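Local coordinates for succinylglutamate desuccinylase/aspartoacylase (Ruegeria sp. TM1040, PDB 3NA6), which probably hydrolyses the amide bond of an N-acylated amino acid, as a member of the succinylglutamate desuccinylase/aspartoacylase family of metal-dependent hydrolases, at residues L251-H264 with V298-S310. Residues are numbered along the deposited sequence; the frame is centred on the assembly and turned at random.
Sequences LDMPDGDCYLFSEH and VEYRARRSGVLIS
This contact lies in the beta-rich C-terminal part of the chain, where the largely irregular segment 251-264 runs past strands 298-301 and 306-312. At one end Tyr300 reaches the backbone of 261-263. Glu263 N donates to Tyr300 OH over 2.9 Å, nearly straight at 172°. A water joins the same hydroxyl to Glu263 OE1. Tyr300 OH also lies at the edge of the His264 ring, near its plane, 3.4 Å from CD2. Val298 CG2 sits over one face of that imidazole, a CH-pi contact 3.7 Å from the ring centroid. An alanine in place of Tyr300 would probably leave Glu263 N without this acceptor and the bridging water without its link to the hydroxyl.

Midway, with CG between the backbone N and the carbonyl carbon (chi1 78°) and the chain extended to NE, Arg303 makes an off-centre cation-pi contact, its CZ 4.0 Å from the centroid of the Tyr259 ring. The planes are inclined by 52°. Tyr259 OH donates to Asp255 OD2 (2.6 Å). At the other end Leu251 CD1 meets Ile309 CG2 tip to tip at 3.8 Å.

Ile309 also packs on Val325 of strand 322-327, Cys258 is disulfide-bonded to Cys322, and the Phe261 ring makes a cation-pi contact with Lys24 of a second subunit.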
loop_
_atom_site.group_PDB
_atom_site.type_symbol
_atom_site.label_atom_id
_atom_site.label_comp_id
_atom_site.label_asym_id
_atom_site.label_seq_id
_atom_site.Cartn_x
_atom_site.Cartn_y
_atom_site.Cartn_z
ATOM N N LEU A 251 15.575 -40.991 6.265
ATOM C CA LEU A 251 16.611 -40.159 5.651
ATOM C C LEU A 251 17.832 -40.052 6.559
ATOM O O LEU A 251 17.679 -39.810 7.758
ATOM C CB LEU A 251 16.090 -38.755 5.379
ATOM C CG LEU A 251 14.927 -38.606 4.394
ATOM C CD1 LEU A 251 14.496 -37.151 4.316
ATOM C CD2 LEU A 251 15.281 -39.144 2.969
ATOM N N ASP A 252 19.035 -40.238 5.999
ATOM C CA ASP A 252 20.276 -40.021 6.761
ATOM C C ASP A 252 20.294 -38.607 7.249
ATOM O O ASP A 252 19.650 -37.746 6.640
ATOM C CB ASP A 252 21.537 -40.262 5.942
ATOM C CG ASP A 252 21.968 -41.710 5.947
ATOM O OD1 ASP A 252 21.393 -42.511 6.719
ATOM O OD2 ASP A 252 22.888 -42.047 5.169
HETATM N N MSE A 253 21.002 -38.388 8.358
HETATM C CA MSE A 253 21.098 -37.066 8.980
HETATM C C MSE A 253 21.212 -36.030 7.898
HETATM O O MSE A 253 22.307 -35.810 7.383
HETATM C CB MSE A 253 22.331 -36.942 9.911
HETATM C CG MSE A 253 21.997 -36.746 11.401
HETATM SE SE MSE A 253 22.723 -35.094 12.226
HETATM C CE MSE A 253 21.673 -33.692 11.333
ATOM N N PRO A 254 20.080 -35.415 7.508
ATOM C CA PRO A 254 20.334 -34.252 6.679
ATOM C C PRO A 254 20.897 -33.238 7.651
ATOM O O PRO A 254 20.469 -33.191 8.819
ATOM C CB PRO A 254 18.940 -33.849 6.149
ATOM C CG PRO A 254 17.938 -34.699 6.902
ATOM C CD PRO A 254 18.683 -35.471 7.972
ATOM N N ASP A 255 21.877 -32.462 7.218
ATOM C CA ASP A 255 22.422 -31.455 8.120
ATOM C C ASP A 255 21.499 -30.212 8.233
ATOM O O ASP A 255 21.925 -29.184 8.765
ATOM C CB ASP A 255 23.858 -31.080 7.726
ATOM C CG ASP A 255 23.991 -30.713 6.269
ATOM O OD1 ASP A 255 23.040 -30.129 5.702
ATOM O OD2 ASP A 255 25.057 -31.015 5.697
ATOM N N GLY A 256 20.256 -30.300 7.735
ATOM C CA GLY A 256 19.279 -29.198 7.834
ATOM C C GLY A 256 19.655 -27.908 7.101
ATOM O O GLY A 256 18.936 -26.905 7.181
ATOM N N ASP A 257 20.783 -27.940 6.396
ATOM C CA ASP A 257 21.346 -26.770 5.732
ATOM C C ASP A 257 21.048 -26.870 4.213
ATOM O O ASP A 257 20.551 -27.900 3.736
ATOM C CB ASP A 257 22.848 -26.707 6.015
ATOM C CG ASP A 257 23.424 -25.299 5.881
ATOM O OD1 ASP A 257 22.998 -24.534 4.982
ATOM O OD2 ASP A 257 24.333 -24.967 6.672
ATOM N N CYS A 258 21.330 -25.792 3.480
ATOM C CA CYS A 258 21.036 -25.722 2.053
ATOM C C CYS A 258 22.310 -25.388 1.310
ATOM O O CYS A 258 23.071 -24.521 1.739
ATOM C CB CYS A 258 19.974 -24.656 1.756
ATOM S SG CYS A 258 19.631 -24.455 -0.049
ATOM N N TYR A 259 22.540 -26.061 0.195
ATOM C CA TYR A 259 23.765 -25.852 -0.559
ATOM C C TYR A 259 23.537 -25.329 -1.965
ATOM O O TYR A 259 24.478 -24.917 -2.625
ATOM C CB TYR A 259 24.608 -27.144 -0.560
ATOM C CG TYR A 259 24.912 -27.560 0.863
ATOM C CD1 TYR A 259 25.910 -26.913 1.602
ATOM C CD2 TYR A 259 24.159 -28.542 1.496
ATOM C CE1 TYR A 259 26.171 -27.264 2.934
ATOM C CE2 TYR A 259 24.416 -28.909 2.822
ATOM C CZ TYR A 259 25.418 -28.263 3.534
ATOM O OH TYR A 259 25.661 -28.623 4.843
ATOM N N LEU A 260 22.297 -25.355 -2.425
ATOM C CA LEU A 260 21.976 -24.910 -3.763
ATOM C C LEU A 260 21.164 -23.645 -3.624
ATOM O O LEU A 260 19.971 -23.625 -3.848
ATOM C CB LEU A 260 21.218 -25.998 -4.513
ATOM C CG LEU A 260 22.023 -27.274 -4.739
ATOM C CD1 LEU A 260 21.093 -28.374 -5.172
ATOM C CD2 LEU A 260 23.153 -27.063 -5.748
ATOM N N PHE A 261 21.838 -22.595 -3.186
ATOM C CA PHE A 261 21.259 -21.287 -3.124
ATOM C C PHE A 261 21.304 -20.693 -4.535
ATOM O O PHE A 261 22.282 -20.862 -5.252
ATOM C CB PHE A 261 22.013 -20.414 -2.104
ATOM C CG PHE A 261 21.569 -20.647 -0.666
ATOM C CD1 PHE A 261 20.331 -20.155 -0.210
ATOM C CD2 PHE A 261 22.372 -21.379 0.234
ATOM C CE1 PHE A 261 19.893 -20.382 1.108
ATOM C CE2 PHE A 261 21.935 -21.619 1.584
ATOM C CZ PHE A 261 20.717 -21.118 2.014
ATOM N N SER A 262 20.232 -20.034 -4.956
ATOM C CA SER A 262 20.280 -19.308 -6.202
ATOM C C SER A 262 21.057 -18.020 -6.023
ATOM O O SER A 262 20.887 -17.328 -5.023
ATOM C CB SER A 262 18.905 -18.948 -6.711
ATOM O OG SER A 262 19.040 -18.360 -7.989
ATOM N N GLU A 263 21.869 -17.694 -7.026
ATOM C CA GLU A 263 22.561 -16.405 -7.085
ATOM C C GLU A 263 21.910 -15.482 -8.129
ATOM O O GLU A 263 22.509 -14.465 -8.510
ATOM C CB GLU A 263 24.052 -16.619 -7.374
ATOM C CG GLU A 263 24.791 -17.323 -6.230
ATOM C CD GLU A 263 26.325 -17.391 -6.403
ATOM O OE1 GLU A 263 26.804 -17.441 -7.549
ATOM O OE2 GLU A 263 27.048 -17.410 -5.377
ATOM N N HIS A 264 20.687 -15.833 -8.576
ATOM C CA HIS A 264 20.011 -15.148 -9.684
ATOM C C HIS A 264 18.501 -15.126 -9.500
ATOM O O HIS A 264 17.936 -16.094 -9.040
ATOM C CB HIS A 264 20.300 -15.884 -10.987
ATOM C CG HIS A 264 21.752 -15.985 -11.324
ATOM N ND1 HIS A 264 22.415 -15.025 -12.065
ATOM C CD2 HIS A 264 22.670 -16.930 -11.024
ATOM C CE1 HIS A 264 23.677 -15.380 -12.209
ATOM N NE2 HIS A 264 23.863 -16.526 -11.581
ATOM N N VAL A 298 21.199 -20.601 -15.933
ATOM C CA VAL A 298 22.190 -20.930 -14.893
ATOM C C VAL A 298 21.787 -22.268 -14.350
ATOM O O VAL A 298 20.615 -22.504 -14.101
ATOM C CB VAL A 298 22.211 -19.885 -13.756
ATOM C CG1 VAL A 298 23.211 -20.264 -12.670
ATOM C CG2 VAL A 298 22.548 -18.489 -14.318
ATOM N N GLU A 299 22.761 -23.142 -14.136
ATOM C CA GLU A 299 22.493 -24.522 -13.736
ATOM C C GLU A 299 22.941 -24.810 -12.324
ATOM O O GLU A 299 23.971 -24.325 -11.895
ATOM C CB GLU A 299 23.243 -25.468 -14.690
ATOM C CG GLU A 299 22.817 -25.347 -16.129
ATOM C CD GLU A 299 23.412 -26.407 -17.040
ATOM O OE1 GLU A 299 24.563 -26.829 -16.815
ATOM O OE2 GLU A 299 22.711 -26.803 -17.990
ATOM N N TYR A 300 22.144 -25.593 -11.597
ATOM C CA TYR A 300 22.478 -26.022 -10.257
ATOM C C TYR A 300 22.532 -27.557 -10.268
ATOM O O TYR A 300 21.567 -28.225 -10.671
ATOM C CB TYR A 300 21.512 -25.396 -9.228
ATOM C CG TYR A 300 21.717 -23.879 -9.170
ATOM C CD1 TYR A 300 22.768 -23.340 -8.426
ATOM C CD2 TYR A 300 20.931 -22.995 -9.920
ATOM C CE1 TYR A 300 23.006 -21.956 -8.395
ATOM C CE2 TYR A 300 21.160 -21.582 -9.887
ATOM C CZ TYR A 300 22.217 -21.085 -9.145
ATOM O OH TYR A 300 22.490 -19.722 -9.069
ATOM N N ARG A 301 23.698 -28.095 -9.891
ATOM C CA ARG A 301 23.978 -29.536 -9.975
ATOM C C ARG A 301 24.078 -30.190 -8.598
ATOM O O ARG A 301 24.397 -29.525 -7.615
ATOM C CB ARG A 301 25.247 -29.772 -10.786
ATOM C CG ARG A 301 25.008 -29.504 -12.239
ATOM C CD ARG A 301 26.186 -29.800 -13.130
ATOM N NE ARG A 301 25.802 -29.440 -14.492
ATOM C CZ ARG A 301 25.147 -30.240 -15.323
ATOM N NH1 ARG A 301 24.840 -31.486 -14.975
ATOM N NH2 ARG A 301 24.817 -29.792 -16.516
ATOM N N ALA A 302 23.747 -31.479 -8.520
ATOM C CA ALA A 302 23.773 -32.187 -7.238
ATOM C C ALA A 302 25.226 -32.397 -6.808
ATOM O O ALA A 302 26.075 -32.799 -7.613
ATOM C CB ALA A 302 23.031 -33.505 -7.323
ATOM N N ARG A 303 25.505 -32.054 -5.557
ATOM C CA ARG A 303 26.838 -32.176 -4.966
ATOM C C ARG A 303 27.111 -33.623 -4.530
ATOM O O ARG A 303 28.258 -34.010 -4.337
ATOM C CB ARG A 303 26.983 -31.212 -3.777
ATOM C CG ARG A 303 26.311 -31.694 -2.467
ATOM C CD ARG A 303 25.942 -30.534 -1.520
ATOM N NE ARG A 303 25.154 -30.978 -0.366
ATOM C CZ ARG A 303 25.642 -31.630 0.694
ATOM N NH1 ARG A 303 26.927 -31.947 0.774
ATOM N NH2 ARG A 303 24.837 -31.983 1.686
ATOM N N ARG A 304 26.051 -34.412 -4.395
ATOM C CA ARG A 304 26.148 -35.838 -4.067
ATOM C C ARG A 304 24.884 -36.583 -4.503
ATOM O O ARG A 304 23.860 -35.967 -4.820
ATOM C CB ARG A 304 26.279 -35.989 -2.567
ATOM C CG ARG A 304 25.041 -35.470 -1.858
ATOM C CD ARG A 304 25.224 -35.497 -0.375
ATOM N NE ARG A 304 23.991 -35.136 0.298
ATOM C CZ ARG A 304 23.652 -35.546 1.521
ATOM N NH1 ARG A 304 24.460 -36.340 2.228
ATOM N NH2 ARG A 304 22.486 -35.171 2.040
ATOM N N SER A 305 24.931 -37.904 -4.469
ATOM C CA SER A 305 23.794 -38.697 -4.871
ATOM C C SER A 305 22.727 -38.726 -3.784
ATOM O O SER A 305 23.012 -38.621 -2.597
ATOM C CB SER A 305 24.235 -40.105 -5.219
ATOM O OG SER A 305 25.175 -40.061 -6.285
ATOM N N GLY A 306 21.483 -38.873 -4.202
ATOM C CA GLY A 306 20.398 -38.935 -3.242
ATOM C C GLY A 306 19.034 -38.835 -3.883
ATOM O O GLY A 306 18.838 -39.254 -5.037
ATOM N N VAL A 307 18.098 -38.292 -3.103
ATOM C CA VAL A 307 16.729 -37.995 -3.550
ATOM C C VAL A 307 16.394 -36.539 -3.194
ATOM O O VAL A 307 16.920 -35.985 -2.243
ATOM C CB VAL A 307 15.702 -38.955 -2.925
ATOM C CG1 VAL A 307 16.010 -40.445 -3.323
ATOM C CG2 VAL A 307 15.658 -38.817 -1.398
ATOM N N LEU A 308 15.512 -35.917 -3.968
ATOM C CA LEU A 308 15.127 -34.548 -3.708
ATOM C C LEU A 308 14.155 -34.529 -2.546
ATOM O O LEU A 308 13.070 -35.164 -2.590
ATOM C CB LEU A 308 14.494 -33.970 -4.958
ATOM C CG LEU A 308 14.055 -32.532 -4.849
ATOM C CD1 LEU A 308 15.268 -31.601 -4.968
ATOM C CD2 LEU A 308 12.990 -32.256 -5.908
ATOM N N ILE A 309 14.534 -33.817 -1.491
ATOM C CA ILE A 309 13.712 -33.798 -0.300
ATOM C C ILE A 309 13.047 -32.438 -0.055
ATOM O O ILE A 309 12.070 -32.356 0.677
ATOM C CB ILE A 309 14.480 -34.304 0.980
ATOM C CG1 ILE A 309 15.630 -33.382 1.349
ATOM C CG2 ILE A 309 14.955 -35.754 0.808
ATOM C CD1 ILE A 309 16.251 -33.715 2.714
ATOM N N SER A 310 13.578 -31.383 -0.660
ATOM C CA SER A 310 13.002 -30.056 -0.527
ATOM C C SER A 310 13.214 -29.286 -1.813
ATOM O O SER A 310 14.232 -29.469 -2.472
ATOM C CB SER A 310 13.673 -29.291 0.617
ATOM O OG SER A 310 12.933 -28.092 0.867
HETATM O O HOH W 1 24.964 -19.450 -9.168
#